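Local coordinates for protein Exo-arabinanase (Penicillium chrysogenum, PDB 3A72) that hydrolyses alpha-1,5-linked L-arabinan in exo fashion and binds arabinobiose in a sugar pocket of its six-bladed beta-propeller, at residues A[75-80]-A[106-111]; A[86-91]-A[99-104]; A[327-332]-A[347-352]. All blocks are in the same frame, centred on the assembly; numbering follows the deposited sequence.

Interaction 1. Residues A[75-80]-A[106-111]; sequences NGYGLR and SIPTDL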
ATOM      1  N   ASN A  75      -1.331   0.546  22.439  1.00  6.75           N
ATOM      2  CA  ASN A  75      -0.110   0.064  23.039  1.00  6.80           C
ATOM      3  C   ASN A  75       0.797   1.135  23.614  1.00  6.70           C
ATOM      4  O   ASN A  75       1.629   0.858  24.468  1.00  8.66           O
ATOM      5  CB  ASN A  75       0.722  -0.698  22.007  1.00  6.97           C
ATOM      6  CG  ASN A  75       0.054  -1.957  21.494  1.00  6.74           C
ATOM      7  OD1 ASN A  75      -0.665  -2.656  22.215  1.00  9.46           O
ATOM      8  ND2 ASN A  75       0.327  -2.272  20.235  1.00  7.07           N
ATOM      9  N   GLY A  76       0.729   2.351  23.102  1.00  7.24           N
ATOM     10  CA  GLY A  76       1.615   3.390  23.486  1.00  7.65           C
ATOM     11  C   GLY A  76       3.020   3.273  22.913  1.00  7.32           C
ATOM     12  O   GLY A  76       3.909   3.995  23.348  1.00 10.00           O
ATOM     13  N   TYR A  77       3.235   2.386  21.984  1.00  6.18           N
ATOM     14  CA  TYR A  77       4.541   2.125  21.376  1.00  6.61           C
ATOM     15  C   TYR A  77       4.884   3.165  20.330  1.00  6.12           C
ATOM     16  O   TYR A  77       6.053   3.598  20.193  1.00  6.86           O
ATOM     17  CB  TYR A  77       4.619   0.756  20.724  1.00  6.48           C
ATOM     18  CG  TYR A  77       4.331  -0.450  21.592  1.00  6.60           C
ATOM     19  CD1 TYR A  77       4.393  -0.407  22.981  1.00  8.81           C
ATOM     20  CD2 TYR A  77       3.949  -1.657  21.024  1.00  7.27           C
ATOM     21  CE1 TYR A  77       4.108  -1.531  23.743  1.00 11.17           C
ATOM     22  CE2 TYR A  77       3.653  -2.770  21.752  1.00  8.47           C
ATOM     23  CZ  TYR A  77       3.723  -2.709  23.102  1.00 10.18           C
ATOM     24  OH  TYR A  77       3.402  -3.857  23.825  1.00 13.37           O
ATOM     25  N   GLY A  78       3.881   3.533  19.529  1.00  6.02           N
ATOM     26  CA  GLY A  78       4.053   4.387  18.348  1.00  6.17           C
ATOM     27  C   GLY A  78       3.489   3.691  17.118  1.00  5.11           C
ATOM     28  O   GLY A  78       3.792   2.525  16.858  1.00  5.69           O
ATOM     29  N   LEU A  79       2.654   4.440  16.386  1.00  5.27           N
ATOM     30  CA  LEU A  79       2.174   3.946  15.062  1.00  4.94           C
ATOM     31  C   LEU A  79       3.231   4.326  14.065  1.00  4.70           C
ATOM     32  O   LEU A  79       3.347   5.492  13.656  1.00  5.35           O
ATOM     33  CB  LEU A  79       0.802   4.505  14.735  1.00  5.39           C
ATOM     34  CG  LEU A  79      -0.316   4.140  15.699  1.00  5.85           C
ATOM     35  CD1 LEU A  79      -1.675   4.543  15.134  1.00  6.97           C
ATOM     36  CD2 LEU A  79      -0.285   2.641  16.096  1.00  7.17           C
ATOM     37  N   ARG A  80       4.092   3.368  13.762  1.00  4.50           N
ATOM     38  CA  ARG A  80       5.415   3.618  13.228  1.00  4.44           C
ATOM     39  C   ARG A  80       5.619   3.298  11.772  1.00  4.54           C
ATOM     40  O   ARG A  80       6.226   4.081  11.031  1.00  5.27           O
ATOM     41  CB  ARG A  80       6.455   2.853  14.086  1.00  5.17           C
ATOM     42  CG  ARG A  80       7.903   3.241  13.789  1.00  5.12           C
ATOM     43  CD  ARG A  80       8.905   2.525  14.747  1.00  5.10           C
ATOM     44  NE  ARG A  80       8.521   2.742  16.144  1.00  5.57           N
ATOM     45  CZ  ARG A  80       8.759   3.804  16.863  1.00  5.44           C
ATOM     46  NH1 ARG A  80       9.560   4.779  16.392  1.00  6.17           N
ATOM     47  NH2 ARG A  80       8.244   3.910  18.076  1.00  5.80           N
ATOM     48  N   SER A 106       2.071  -0.833  14.990  1.00  4.84           N
ATOM     49  CA  SER A 106       2.497  -0.340  16.288  1.00  4.71           C
ATOM     50  C   SER A 106       3.744  -1.083  16.688  1.00  4.71           C
ATOM     51  O   SER A 106       3.751  -2.317  16.766  1.00  5.05           O
ATOM     52  CB  SER A 106       1.365  -0.631  17.290  1.00  4.87           C
ATOM     53  OG  SER A 106       1.811  -0.449  18.631  1.00  5.41           O
ATOM     54  N   ILE A 107       4.818  -0.310  16.922  1.00  4.80           N
ATOM     55  CA  ILE A 107       6.175  -0.850  17.046  1.00  4.71           C
ATOM     56  C   ILE A 107       6.873   0.017  18.092  1.00  4.94           C
ATOM     57  O   ILE A 107       6.907   1.247  17.921  1.00  5.37           O
ATOM     58  CB  ILE A 107       6.949  -0.782  15.717  1.00  4.66           C
ATOM     59  CG1 ILE A 107       6.252  -1.592  14.623  1.00  4.82           C
ATOM     60  CG2 ILE A 107       8.415  -1.212  15.895  1.00  4.92           C
ATOM     61  CD1 ILE A 107       6.832  -1.349  13.264  1.00  5.25           C
ATOM     62  N   PRO A 108       7.481  -0.544  19.133  1.00  5.00           N
ATOM     63  CA  PRO A 108       8.254   0.287  20.068  1.00  5.32           C
ATOM     64  C   PRO A 108       9.487   0.853  19.380  1.00  4.92           C
ATOM     65  O   PRO A 108       9.961   0.347  18.371  1.00  5.37           O
ATOM     66  CB  PRO A 108       8.679  -0.715  21.152  1.00  6.47           C
ATOM     67  CG  PRO A 108       7.795  -1.896  21.026  1.00  7.88           C
ATOM     68  CD  PRO A 108       7.540  -1.956  19.536  1.00  5.99           C
ATOM     69  N   THR A 109      10.068   1.905  19.991  1.00  5.30           N
ATOM     70  CA  THR A 109      11.261   2.532  19.457  1.00  5.31           C
ATOM     71  C   THR A 109      12.386   1.529  19.233  1.00  5.23           C
ATOM     72  O   THR A 109      13.162   1.639  18.277  1.00  5.90           O
ATOM     73  CB  THR A 109      11.726   3.658  20.390  1.00  5.83           C
ATOM     74  OG1 THR A 109      10.680   4.610  20.576  1.00  6.10           O
ATOM     75  CG2 THR A 109      12.994   4.317  19.850  1.00  7.01           C
ATOM     76  N   ASP A 110      12.485   0.535  20.132  1.00  4.87           N
ATOM     77  CA  ASP A 110      13.536  -0.483  20.032  1.00  5.46           C
ATOM     78  C   ASP A 110      13.295  -1.519  18.931  1.00  5.11           C
ATOM     79  O   ASP A 110      14.140  -2.421  18.797  1.00  6.18           O
ATOM     80  CB  ASP A 110      13.777  -1.138  21.398  1.00  5.66           C
ATOM     81  CG  ASP A 110      12.626  -2.001  21.895  1.00  6.03           C
ATOM     82  OD1 ASP A 110      11.662  -2.248  21.156  1.00  6.17           O
ATOM     83  OD2 ASP A 110      12.700  -2.408  23.088  1.00  8.37           O
ATOM     84  N   LEU A 111      12.217  -1.410  18.164  1.00  5.01           N
ATOM     85  CA  LEU A 111      11.944  -2.292  17.028  1.00  5.05           C
ATOM     86  C   LEU A 111      11.715  -3.729  17.478  1.00  5.02           C
ATOM     87  O   LEU A 111      11.838  -4.669  16.675  1.00  5.63           O
ATOM     88  CB  LEU A 111      12.998  -2.217  15.922  1.00  5.31           C
ATOM     89  CG  LEU A 111      13.259  -0.821  15.384  1.00  5.63           C
ATOM     90  CD1 LEU A 111      14.271  -0.909  14.231  1.00  7.37           C
ATOM     91  CD2 LEU A 111      12.015  -0.084  14.925  1.00  6.35           C
TER
HETATM   92  O   HOH W   1       7.667   5.360  21.644  1.00 15.89           O
HETATM   93  O   HOH W   2       8.613   2.986  22.292  1.00 21.56           O
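Arg-80 turns the NE/NH2 edge of its guanidinium to the carbonyl oxygen of Ile-107: NE reaches Ile-107 O at 2.8 Å, standing above the carbonyl plane, and NH2 reaches the same oxygen at 3.0 Å. The side chain gets there by running extended to CD and then bending at chi3 (-53°), with CD resting against Ile-107 CG2. A salt bridge from Arg-80 NH2 to Glu-46 fixes the group further. Beside this clamp the backbones join through Ile-107 N to Gly-78 O, 3.0 Å, next to the non-hydrogen-bonded antiparallel pair Leu-79 and Ser-106. The buried hydroxyl of Ser-106 is held firmly: Asn-75 ND2 points almost straight at Ser-106 OG, 2.8 Å away and in the amide plane, while Asp-72 is its other partner. Close packing extends to the partly exposed Tyr-77, whose ring has Asn-75 CB over its centre and Pro-108 CG on the opposite face in a CH-pi contact, 4.0 Å from the centroid.

The loose side is at Thr-109, where water takes over. One water donates to both Tyr-77 O, at 2.8 Å, and Thr-109 OG1; a second accepts from Thr-109 N at 2.9 Å. The Thr-109 hydroxyl also bonds to Glu-46.

From Pro-108 to Leu-111 the chain makes a type I turn, and the Leu-111 side chain lies about 7 Å from a bound arabinofuranose, probably near the pocket margin. Such ties between the loop entering a blade and the loop joining its second and third strands are found at one end of a beta-propeller.

Interaction 2. Residues A[86-91]-A[99-104]; sequences YSLPER and TLLLAG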
ATOM      1  N   TYR A  86      -8.383   3.251   4.231  1.00  4.63           N
ATOM      2  CA  TYR A  86      -9.405   2.575   3.426  1.00  4.77           C
ATOM      3  C   TYR A  86     -10.814   3.044   3.821  1.00  4.80           C
ATOM      4  O   TYR A  86     -11.238   2.837   4.964  1.00  5.65           O
ATOM      5  CB  TYR A  86      -9.346   1.071   3.630  1.00  4.81           C
ATOM      6  CG  TYR A  86     -10.188   0.281   2.677  1.00  4.61           C
ATOM      7  CD1 TYR A  86     -10.097   0.450   1.296  1.00  5.72           C
ATOM      8  CD2 TYR A  86     -11.107  -0.664   3.123  1.00  5.73           C
ATOM      9  CE1 TYR A  86     -10.869  -0.265   0.413  1.00  5.53           C
ATOM     10  CE2 TYR A  86     -11.887  -1.423   2.237  1.00  5.99           C
ATOM     11  CZ  TYR A  86     -11.754  -1.215   0.908  1.00  5.37           C
ATOM     12  OH  TYR A  86     -12.532  -1.996   0.040  1.00  6.26           O
ATOM     13  N   SER A  87     -11.494   3.674   2.896  1.00  5.17           N
ATOM     14  CA  SER A  87     -12.909   4.071   3.067  1.00  5.59           C
ATOM     15  C   SER A  87     -13.755   2.864   2.724  1.00  5.61           C
ATOM     16  O   SER A  87     -13.714   2.368   1.589  1.00  6.57           O
ATOM     17  CB  SER A  87     -13.211   5.264   2.179  1.00  6.72           C
ATOM     18  OG  SER A  87     -14.559   5.655   2.289  1.00  8.65           O
ATOM     19  N   LEU A  88     -14.524   2.323   3.687  1.00  5.76           N
ATOM     20  CA  LEU A  88     -15.318   1.136   3.403  1.00  5.62           C
ATOM     21  C   LEU A  88     -16.304   1.413   2.284  1.00  6.25           C
ATOM     22  O   LEU A  88     -17.120   2.321   2.396  1.00  6.77           O
ATOM     23  CB  LEU A  88     -16.140   0.694   4.633  1.00  6.74           C
ATOM     24  CG  LEU A  88     -15.363  -0.041   5.743  1.00  6.65           C
ATOM     25  CD1 LEU A  88     -16.360  -0.464   6.779  1.00  7.83           C
ATOM     26  CD2 LEU A  88     -14.627  -1.255   5.189  1.00  7.41           C
ATOM     27  N   PRO A  89     -16.289   0.577   1.217  1.00  6.46           N
ATOM     28  CA  PRO A  89     -17.267   0.754   0.166  1.00  7.24           C
ATOM     29  C   PRO A  89     -18.602   0.142   0.398  1.00  7.51           C
ATOM     30  O   PRO A  89     -19.538   0.328  -0.400  1.00  9.32           O
ATOM     31  CB  PRO A  89     -16.576   0.087  -1.061  1.00  8.59           C
ATOM     32  CG  PRO A  89     -15.537  -0.773  -0.544  1.00 20.09           C
ATOM     33  CD  PRO A  89     -15.227  -0.360   0.856  1.00  8.16           C
ATOM     34  N   GLU A  90     -18.736  -0.578   1.504  1.00  7.82           N
ATOM     35  CA  GLU A  90     -19.968  -1.224   1.946  1.00  8.20           C
ATOM     36  C   GLU A  90     -19.890  -1.413   3.443  1.00  7.64           C
ATOM     37  O   GLU A  90     -18.789  -1.433   4.007  1.00  8.36           O
ATOM     38  CB  GLU A  90     -20.188  -2.546   1.219  1.00  8.99           C
ATOM     39  CG  GLU A  90     -19.169  -3.593   1.530  1.00 10.79           C
ATOM     40  CD  GLU A  90     -19.371  -4.860   0.811  1.00 14.60           C
ATOM     41  OE1 GLU A  90     -20.340  -5.584   1.154  1.00 18.17           O
ATOM     42  OE2 GLU A  90     -18.569  -5.165  -0.086  1.00 24.65           O
ATOM     43  N   ARG A  91     -21.029  -1.600   4.081  1.00  7.68           N
ATOM     44  CA  ARG A  91     -21.075  -1.900   5.513  1.00  7.84           C
ATOM     45  C   ARG A  91     -20.311  -3.187   5.760  1.00  7.76           C
ATOM     46  O   ARG A  91     -20.459  -4.166   5.035  1.00  8.53           O
ATOM     47  CB  ARG A  91     -22.544  -2.022   5.911  1.00  9.43           C
ATOM     48  CG  ARG A  91     -22.763  -2.559   7.336  1.00  9.20           C
ATOM     49  CD  ARG A  91     -24.206  -2.420   7.792  1.00 10.15           C
ATOM     50  NE  ARG A  91     -24.600  -1.105   8.245  1.00  9.86           N
ATOM     51  CZ  ARG A  91     -24.398  -0.619   9.480  1.00 11.68           C
ATOM     52  NH1 ARG A  91     -23.728  -1.346  10.365  1.00 13.34           N
ATOM     53  NH2 ARG A  91     -24.845   0.575   9.838  1.00 16.25           N
ATOM     54  N   THR A  99     -17.311   4.407   6.667  1.00  7.04           N
ATOM     55  CA  THR A  99     -16.356   4.369   7.754  1.00  5.99           C
ATOM     56  C   THR A  99     -14.954   4.435   7.160  1.00  5.76           C
ATOM     57  O   THR A  99     -14.648   3.715   6.220  1.00  6.72           O
ATOM     58  CB  THR A  99     -16.503   3.065   8.545  1.00  6.48           C
ATOM     59  OG1 THR A  99     -17.810   2.990   9.154  1.00  7.51           O
ATOM     60  CG2 THR A  99     -15.470   2.968   9.651  1.00  8.71           C
ATOM     61  N   LEU A 100     -14.079   5.258   7.701  1.00  5.92           N
ATOM     62  CA  LEU A 100     -12.727   5.403   7.246  1.00  5.20           C
ATOM     63  C   LEU A 100     -11.808   4.622   8.168  1.00  5.32           C
ATOM     64  O   LEU A 100     -11.803   4.873   9.378  1.00  6.40           O
ATOM     65  CB  LEU A 100     -12.327   6.861   7.186  1.00  5.78           C
ATOM     66  CG  LEU A 100     -10.872   7.114   6.742  1.00  6.10           C
ATOM     67  CD1 LEU A 100     -10.602   6.697   5.302  1.00  6.71           C
ATOM     68  CD2 LEU A 100     -10.549   8.593   6.954  1.00  7.14           C
ATOM     69  N   LEU A 101     -11.061   3.687   7.625  1.00  5.04           N
ATOM     70  CA  LEU A 101     -10.171   2.841   8.384  1.00  5.00           C
ATOM     71  C   LEU A 101      -8.712   3.231   8.146  1.00  4.67           C
ATOM     72  O   LEU A 101      -8.326   3.650   7.055  1.00  5.05           O
ATOM     73  CB  LEU A 101     -10.353   1.377   8.019  1.00  5.70           C
ATOM     74  CG  LEU A 101     -11.775   0.853   8.175  1.00  5.96           C
ATOM     75  CD1 LEU A 101     -11.883  -0.578   7.682  1.00  6.79           C
ATOM     76  CD2 LEU A 101     -12.212   0.959   9.643  1.00  6.76           C
ATOM     77  N   LEU A 102      -7.918   3.027   9.178  1.00  4.82           N
ATOM     78  CA  LEU A 102      -6.462   3.045   9.063  1.00  5.12           C
ATOM     79  C   LEU A 102      -5.957   1.748   9.679  1.00  4.92           C
ATOM     80  O   LEU A 102      -6.266   1.466  10.865  1.00  5.98           O
ATOM     81  CB  LEU A 102      -5.791   4.257   9.709  1.00  5.96           C
ATOM     82  CG  LEU A 102      -4.263   4.246   9.590  1.00  6.37           C
ATOM     83  CD1 LEU A 102      -3.684   5.608   9.379  1.00  8.67           C
ATOM     84  CD2 LEU A 102      -3.592   3.602  10.799  1.00  7.85           C
ATOM     85  N   ALA A 103      -5.184   0.982   8.926  1.00  5.00           N
ATOM     86  CA  ALA A 103      -4.385  -0.096   9.477  1.00  4.81           C
ATOM     87  C   ALA A 103      -2.934   0.352   9.487  1.00  5.10           C
ATOM     88  O   ALA A 103      -2.496   1.098   8.612  1.00  7.36           O
ATOM     89  CB  ALA A 103      -4.536  -1.369   8.695  1.00  5.57           C
ATOM     90  N   GLY A 104      -2.134  -0.122  10.435  1.00  4.70           N
ATOM     91  CA  GLY A 104      -0.735   0.193  10.447  1.00  4.52           C
ATOM     92  C   GLY A 104      -0.049  -0.485  11.597  1.00  4.75           C
ATOM     93  O   GLY A 104      -0.743  -1.095  12.446  1.00  5.47           O
TER
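Leu-88 leans across the strand pair and divides its two methyls between two neighbours. CD1 settles beside Thr-99 CB at 3.9 Å, the two side chains running alongside each other and pointing the same way. CD2 turns to Leu-101 and meets CD1 of that residue at 3.8 Å, the two leucines slanting past one another. Strand pairing sets Leu-101 CB 3.5 Å from Tyr-86 O; from there chi1 (-56°) directs CG beside the backbone N and brings CD1 to Leu-88.

Tyr-86 starts on the same face as Leu-101, but with its CG anti to the backbone N (chi1 -170°) the ring swings away from strand 100-104. It heads for the neighbouring blade, packing on Leu-154, where its OH accepts from Ala-156 N. On the other face Ser-87 is paired with Leu-100, whose CD1 comes near the Tyr-86 carbonyl.

Three backbone bonds hold the strands in antiparallel register. Tyr-86 and Leu-101 exchange a pair, with Leu-101 N to Tyr-86 O at 2.8 Å and Tyr-86 N to Leu-101 O at 2.9 Å; Leu-88 N then reaches Thr-99 O, also at 2.9 Å, just where the strands give way to the connecting loop. Between these two segments every hydrogen bond is thus main chain to main chain, so the register of the blade's first two strands does not rest on side-chain polarity, while apolar contact supplies the burial.

Interaction 3. Residues A[327-332]-A[347-352]; sequences RYLVVN and SVMDLK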
ATOM      1  N   ARG A 327     -10.607   9.638 -14.822  1.00  6.00           N
ATOM      2  CA  ARG A 327      -9.707  10.318 -15.724  1.00  6.08           C
ATOM      3  C   ARG A 327      -8.337  10.703 -15.148  1.00  5.47           C
ATOM      4  O   ARG A 327      -7.396  10.832 -15.917  1.00  6.16           O
ATOM      5  CB  ARG A 327     -10.436  11.608 -16.195  1.00  6.57           C
ATOM      6  CG  ARG A 327      -9.576  12.409 -17.191  1.00  7.07           C
ATOM      7  CD  ARG A 327     -10.465  13.504 -17.858  1.00  8.47           C
ATOM      8  NE  ARG A 327      -9.552  14.394 -18.603  1.00  8.80           N
ATOM      9  CZ  ARG A 327      -9.995  15.484 -19.226  1.00 11.24           C
ATOM     10  NH1 ARG A 327     -11.270  15.768 -19.273  1.00 14.70           N
ATOM     11  NH2 ARG A 327      -9.097  16.242 -19.818  1.00 16.03           N
ATOM     12  N   TYR A 328      -8.224  10.942 -13.855  1.00  5.96           N
ATOM     13  CA  TYR A 328      -7.002  11.518 -13.266  1.00  5.51           C
ATOM     14  C   TYR A 328      -6.361  10.516 -12.321  1.00  5.45           C
ATOM     15  O   TYR A 328      -7.002   9.850 -11.524  1.00  6.59           O
ATOM     16  CB  TYR A 328      -7.366  12.816 -12.533  1.00  6.69           C
ATOM     17  CG  TYR A 328      -7.856  13.889 -13.479  1.00  7.28           C
ATOM     18  CD1 TYR A 328      -6.966  14.663 -14.204  1.00  8.26           C
ATOM     19  CD2 TYR A 328      -9.226  14.040 -13.690  1.00  8.84           C
ATOM     20  CE1 TYR A 328      -7.403  15.626 -15.079  1.00 10.67           C
ATOM     21  CE2 TYR A 328      -9.666  15.036 -14.577  1.00 10.87           C
ATOM     22  CZ  TYR A 328      -8.756  15.799 -15.255  1.00 11.96           C
ATOM     23  OH  TYR A 328      -9.178  16.753 -16.155  1.00 15.78           O
ATOM     24  N   LEU A 329      -5.013  10.458 -12.414  1.00  5.12           N
ATOM     25  CA  LEU A 329      -4.198   9.583 -11.601  1.00  4.67           C
ATOM     26  C   LEU A 329      -3.323  10.364 -10.609  1.00  4.54           C
ATOM     27  O   LEU A 329      -2.514  11.203 -11.036  1.00  5.43           O
ATOM     28  CB  LEU A 329      -3.262   8.785 -12.510  1.00  4.70           C
ATOM     29  CG  LEU A 329      -2.321   7.790 -11.801  1.00  4.95           C
ATOM     30  CD1 LEU A 329      -3.082   6.615 -11.218  1.00  5.87           C
ATOM     31  CD2 LEU A 329      -1.237   7.341 -12.756  1.00  5.62           C
ATOM     32  N   VAL A 330      -3.439  10.072  -9.333  1.00  4.73           N
ATOM     33  CA  VAL A 330      -2.523  10.528  -8.285  1.00  4.69           C
ATOM     34  C   VAL A 330      -1.334   9.604  -8.235  1.00  4.49           C
ATOM     35  O   VAL A 330      -1.480   8.370  -8.219  1.00  4.80           O
ATOM     36  CB  VAL A 330      -3.264  10.518  -6.956  1.00  5.17           C
ATOM     37  CG1 VAL A 330      -2.350  10.470  -5.748  1.00  7.43           C
ATOM     38  CG2 VAL A 330      -4.202  11.725  -6.843  1.00  6.88           C
ATOM     39  N   VAL A 331      -0.138  10.213  -8.174  1.00  4.60           N
ATOM     40  CA  VAL A 331       1.124   9.524  -7.996  1.00  4.67           C
ATOM     41  C   VAL A 331       1.820  10.203  -6.805  1.00  4.45           C
ATOM     42  O   VAL A 331       2.172  11.378  -6.891  1.00  5.17           O
ATOM     43  CB  VAL A 331       2.013   9.548  -9.261  1.00  4.76           C
ATOM     44  CG1 VAL A 331       3.200   8.642  -9.047  1.00  5.21           C
ATOM     45  CG2 VAL A 331       1.224   9.203 -10.491  1.00  5.65           C
ATOM     46  N   ASN A 332       1.963   9.490  -5.694  1.00  4.36           N
ATOM     47  CA  ASN A 332       2.295  10.090  -4.386  1.00  4.61           C
ATOM     48  C   ASN A 332       3.509   9.416  -3.815  1.00  4.52           C
ATOM     49  O   ASN A 332       3.461   8.192  -3.539  1.00  4.95           O
ATOM     50  CB  ASN A 332       1.073   9.905  -3.504  1.00  4.81           C
ATOM     51  CG  ASN A 332       1.159  10.222  -2.049  1.00  4.83           C
ATOM     52  OD1 ASN A 332       2.025  11.032  -1.528  1.00  7.23           O
ATOM     53  ND2 ASN A 332       0.356   9.642  -1.284  1.00  3.91           N
ATOM     54  N   SER A 347       1.830  14.158  -7.628  1.00  5.44           N
ATOM     55  CA  SER A 347       1.508  14.632  -8.974  1.00  5.16           C
ATOM     56  C   SER A 347       0.151  14.047  -9.376  1.00  5.04           C
ATOM     57  O   SER A 347      -0.250  13.007  -8.873  1.00  5.87           O
ATOM     58  CB  SER A 347       2.580  14.229  -9.960  1.00  5.75           C
ATOM     59  OG  SER A 347       3.855  14.754  -9.625  1.00  6.28           O
ATOM     60  N   VAL A 348      -0.511  14.745 -10.306  1.00  5.04           N
ATOM     61  CA  VAL A 348      -1.758  14.272 -10.892  1.00  5.11           C
ATOM     62  C   VAL A 348      -1.565  14.274 -12.385  1.00  5.35           C
ATOM     63  O   VAL A 348      -1.149  15.282 -12.965  1.00  6.48           O
ATOM     64  CB  VAL A 348      -2.952  15.152 -10.467  1.00  5.70           C
ATOM     65  CG1 VAL A 348      -4.237  14.656 -11.134  1.00  6.35           C
ATOM     66  CG2 VAL A 348      -3.126  15.131  -8.961  1.00  6.22           C
ATOM     67  N   MET A 349      -1.858  13.151 -13.026  1.00  5.38           N
ATOM     68  CA  MET A 349      -1.759  12.979 -14.442  1.00  5.36           C
ATOM     69  C   MET A 349      -3.115  12.837 -15.064  1.00  5.07           C
ATOM     70  O   MET A 349      -4.020  12.222 -14.525  1.00  6.15           O
ATOM     71  CB  MET A 349      -0.912  11.687 -14.753  1.00  5.46           C
ATOM     72  CG  MET A 349       0.460  11.699 -14.102  1.00  6.30           C
ATOM     73  SD  MET A 349       1.355  10.170 -14.343  1.00  6.91           S
ATOM     74  CE  MET A 349       1.798  10.284 -16.070  1.00  9.17           C
ATOM     75  N   ASP A 350      -3.260  13.411 -16.286  1.00  5.76           N
ATOM     76  CA  ASP A 350      -4.505  13.360 -17.060  1.00  6.07           C
ATOM     77  C   ASP A 350      -4.468  12.147 -17.947  1.00  6.16           C
ATOM     78  O   ASP A 350      -3.787  12.149 -18.982  1.00  7.51           O
ATOM     79  CB  ASP A 350      -4.684  14.642 -17.858  1.00  7.54           C
ATOM     80  CG  ASP A 350      -5.989  14.674 -18.623  1.00  9.23           C
ATOM     81  OD1 ASP A 350      -6.746  13.685 -18.607  1.00  7.95           O
ATOM     82  OD2 ASP A 350      -6.302  15.778 -19.207  1.00 12.79           O
ATOM     83  N   LEU A 351      -5.167  11.087 -17.553  1.00  6.31           N
ATOM     84  CA  LEU A 351      -5.171   9.811 -18.275  1.00  6.83           C
ATOM     85  C   LEU A 351      -5.828   9.928 -19.643  1.00  7.54           C
ATOM     86  O   LEU A 351      -5.556   9.067 -20.519  1.00  9.19           O
ATOM     87  CB  LEU A 351      -5.806   8.713 -17.439  1.00  6.32           C
ATOM     88  CG  LEU A 351      -5.088   8.465 -16.084  1.00  6.59           C
ATOM     89  CD1 LEU A 351      -5.912   7.455 -15.257  1.00  8.00           C
ATOM     90  CD2 LEU A 351      -3.661   8.056 -16.271  1.00  7.93           C
ATOM     91  N   LYS A 352      -6.650  10.945 -19.864  1.00  7.50           N
ATOM     92  CA  LYS A 352      -7.194  11.194 -21.205  1.00  8.83           C
ATOM     93  C   LYS A 352      -6.041  11.447 -22.180  1.00  9.24           C
ATOM     94  O   LYS A 352      -6.147  11.060 -23.376  1.00 11.61           O
ATOM     95  CB  LYS A 352      -8.199  12.336 -21.197  1.00 10.94           C
ATOM     96  CG  LYS A 352      -8.954  12.511 -22.526  1.00 14.78           C
ATOM     97  CD  LYS A 352     -10.046  13.584 -22.361  1.00 19.42           C
ATOM     98  CE  LYS A 352     -10.780  13.968 -23.650  1.00 35.13           C
ATOM     99  NZ  LYS A 352     -12.158  14.516 -23.356  1.00 49.03           N
TER
HETATM  100  O   HOH W   3      -6.897  18.077 -17.569  1.00 25.55           O
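Asp-350 OD1 is gripped from opposite faces of its carboxylate by Arg-327 NE at 2.9 Å and by Lys-352 N at 3.0 Å. The arginine bond is nearly straight, 176° at the hydrogen, and is one arm of a side-on salt bridge; in the other, Arg-327 NH2 meets Asp-350 OD2 on its syn side, also at 2.9 Å. The guanidinium and carboxylate planes are turned 34° apart. Lys-352 N makes the capping bond, for Asp-350 is the N-cap of the short C-terminal helix.

Arg-327 stays extended to its tip and slides between two neighbours: Tyr-328 OH lies over the centre of one guanidinium face and Lys-352 CD over the centre of the other. A water donating to Asp-350 OD2 also lies 3.0 Å from Tyr-328 OH, in line with the ring edge.

Behind this polar end the strands form a regular antiparallel hairpin, the middle of a propeller blade. Its outermost strand, 6-10, comes from the N-terminus and lies against strand 344-350, the closure often called molecular Velcro that fastens the two ends of the chain into a ring.

Away from Asp-350 and Ser-347, both faces are apolar. Met-349, bent at chi3 (73°), brings SD against Val-331 CG2 at 4.0 Å and near Leu-329 CD2, while Leu-292 covers Leu-329 and Met-349. On the reverse face Val-348 sends CG1 to Tyr-328 CB, 3.9 Å, and turns CG2 toward Val-330. At the salt-bridge end, Leu-351 lays CD2 on Leu-329 CB, its own N bonded to Arg-327 O at 2.8 Å.

Interactions 1 and 2 belong to one propeller blade, built from strands 82-87, 100-106, 114-121 and 129-137. Their centres lie about 22 Å apart, and the segments of interaction 2 fall between those of interaction 1 along the chain. Interaction 1 ties loops at the blade end near the sugar, and interaction 2 joins its first two strands toward the other end. Interaction 3 comes much later, in the blade that the N-terminal strand completes, with its centre about 34 Å from that of interaction 1 and about 23 Å from that of interaction 2. The loop end tied by interaction 1 therefore lies across the propeller from the blade that closes the ring.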